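Local structure of FdtA domain-containing protein (Helicobacter canadensis MIT 98-5491, 7N67) at residues Lys74-Gln78 against Leu131-Phe135. The protein probably acts as a sugar 3,4-ketoisomerase on a dTDP-linked sugar, in the biosynthesis of an unusual formylated sugar. Numbering follows the deposited sequence.
Sequences KELEQ and LASDF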
loop_
_atom_site.group_PDB
_atom_site.type_symbol
_atom_site.label_atom_id
_atom_site.label_comp_id
_atom_site.label_asym_id
_atom_site.label_seq_id
_atom_site.Cartn_x
_atom_site.Cartn_y
_atom_site.Cartn_z
ATOM N N LYS B 74 -18.032 -21.913 16.803
ATOM C CA LYS B 74 -18.683 -23.231 16.570
ATOM C C LYS B 74 -19.347 -23.218 15.181
ATOM O O LYS B 74 -19.248 -24.235 14.487
ATOM C CB LYS B 74 -19.656 -23.554 17.710
ATOM C CG LYS B 74 -19.035 -23.658 19.108
ATOM C CD LYS B 74 -20.035 -23.579 20.277
ATOM C CE LYS B 74 -20.312 -24.898 20.977
ATOM N NZ LYS B 74 -20.454 -26.030 20.030
ATOM N N GLU B 75 -19.928 -22.083 14.756
ATOM C CA GLU B 75 -20.820 -21.995 13.554
ATOM C C GLU B 75 -20.189 -21.137 12.428
ATOM O O GLU B 75 -20.181 -21.591 11.233
ATOM C CB GLU B 75 -22.198 -21.493 14.011
ATOM C CG GLU B 75 -23.330 -22.506 13.878
ATOM C CD GLU B 75 -22.965 -23.986 13.875
ATOM O OE1 GLU B 75 -22.559 -24.491 14.938
ATOM O OE2 GLU B 75 -23.097 -24.629 12.798
ATOM N N LEU B 76 -19.643 -19.968 12.774
ATOM C CA LEU B 76 -19.196 -18.944 11.797
ATOM C C LEU B 76 -18.151 -19.536 10.844
ATOM O O LEU B 76 -17.116 -20.020 11.335
ATOM C CB LEU B 76 -18.629 -17.729 12.539
ATOM C CG LEU B 76 -18.341 -16.521 11.647
ATOM C CD1 LEU B 76 -19.635 -15.952 11.072
ATOM C CD2 LEU B 76 -17.581 -15.450 12.417
ATOM N N GLU B 77 -18.429 -19.503 9.532
ATOM C CA GLU B 77 -17.440 -19.821 8.467
ATOM C C GLU B 77 -16.953 -18.477 7.926
ATOM O O GLU B 77 -17.749 -17.527 7.944
ATOM C CB GLU B 77 -18.049 -20.739 7.408
ATOM C CG GLU B 77 -18.460 -22.100 7.936
ATOM C CD GLU B 77 -18.865 -23.116 6.877
ATOM O OE1 GLU B 77 -18.716 -24.317 7.137
ATOM O OE2 GLU B 77 -19.335 -22.718 5.801
ATOM N N GLN B 78 -15.672 -18.363 7.571
ATOM C CA GLN B 78 -15.069 -17.098 7.068
ATOM C C GLN B 78 -14.239 -17.403 5.820
ATOM O O GLN B 78 -13.791 -18.557 5.678
ATOM C CB GLN B 78 -14.200 -16.439 8.138
ATOM C CG GLN B 78 -14.981 -15.853 9.310
ATOM C CD GLN B 78 -14.063 -15.058 10.205
ATOM O OE1 GLN B 78 -12.851 -15.214 10.161
ATOM N NE2 GLN B 78 -14.616 -14.177 11.017
ATOM N N LEU B 131 -14.757 -12.147 4.518
ATOM C CA LEU B 131 -16.154 -12.468 4.139
ATOM C C LEU B 131 -16.675 -13.448 5.187
ATOM O O LEU B 131 -16.036 -14.515 5.352
ATOM C CB LEU B 131 -16.137 -13.092 2.739
ATOM C CG LEU B 131 -16.040 -12.132 1.544
ATOM C CD1 LEU B 131 -15.419 -10.796 1.899
ATOM C CD2 LEU B 131 -15.264 -12.770 0.413
ATOM N N ALA B 132 -17.738 -13.087 5.912
ATOM C CA ALA B 132 -18.302 -13.899 7.018
ATOM C C ALA B 132 -19.712 -14.394 6.667
ATOM O O ALA B 132 -20.467 -13.620 6.031
ATOM C CB ALA B 132 -18.293 -13.094 8.300
ATOM N N SER B 133 -20.047 -15.597 7.171
ATOM C CA SER B 133 -21.273 -16.396 6.906
ATOM C C SER B 133 -22.464 -15.931 7.749
ATOM O O SER B 133 -23.556 -16.485 7.542
ATOM C CB SER B 133 -21.014 -17.874 7.156
ATOM O OG SER B 133 -20.901 -18.166 8.559
ATOM N N ASP B 134 -22.288 -14.984 8.675
ATOM C CA ASP B 134 -23.362 -14.595 9.622
ATOM C C ASP B 134 -23.032 -13.269 10.311
ATOM O O ASP B 134 -21.873 -12.835 10.248
ATOM C CB ASP B 134 -23.575 -15.696 10.661
ATOM C CG ASP B 134 -24.991 -15.791 11.209
ATOM O OD1 ASP B 134 -25.827 -14.907 10.912
ATOM O OD2 ASP B 134 -25.242 -16.758 11.924
ATOM N N PHE B 135 -24.042 -12.665 10.943
ATOM C CA PHE B 135 -23.964 -11.377 11.665
ATOM C C PHE B 135 -23.056 -11.565 12.881
ATOM O O PHE B 135 -22.914 -12.702 13.368
ATOM C CB PHE B 135 -25.364 -10.899 12.061
ATOM C CG PHE B 135 -26.325 -10.799 10.905
ATOM C CD1 PHE B 135 -26.503 -9.599 10.231
ATOM C CD2 PHE B 135 -27.051 -11.908 10.478
ATOM C CE1 PHE B 135 -27.378 -9.521 9.158
ATOM C CE2 PHE B 135 -27.932 -11.825 9.405
ATOM C CZ PHE B 135 -28.089 -10.630 8.747
#
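With chi1 at 73°, the hydroxyl of Ser133 sits between its backbone N and carbonyl carbon and faces the backbone of Glu77, while in Leu76 chi1 -171° sets CG anti to the backbone N and chi2 66° lays CD1 against Ser133 and Asp134. Ser133 OG accepts a nearly straight hydrogen bond from Glu77 N at 3.0 Å, and Ser133 N donates to Glu77 O at 3.1 Å. Both backbone polar groups of Glu77 are engaged by one residue, the amide by a side chain and the carbonyl by a main-chain N-H. Leu76 CD1 lies 3.6 Å from Ser133 OG, and the same methyl reaches Ala132 CB at 4.2 Å and Asp134 CB at 4.0 Å, resting against the first residues of the loop that follows strand 127-132. At the neighbouring position of the antiparallel register, Gln78 and Ala132 form a non-hydrogen-bonded pair with side chains on one face of the sheet, and Gln78 CA makes a CA-H...O contact of 3.2 Å with Leu131 O. Gln78 NE2 hydrogen-bonds Tyr57 OH in the thymidine-5'-diphosphate pocket, and Asp134 O accepts a hydrogen bond from Arg55 NH1, an arginine that binds dTDP. The two bonds of Ser133 continue the pairing of strands 78-84 and 127-132 into their loops, with OG replacing a backbone carbonyl as acceptor for Glu77 N, beside the nucleotide pocket of a QdtA-like cupin beta-barrel.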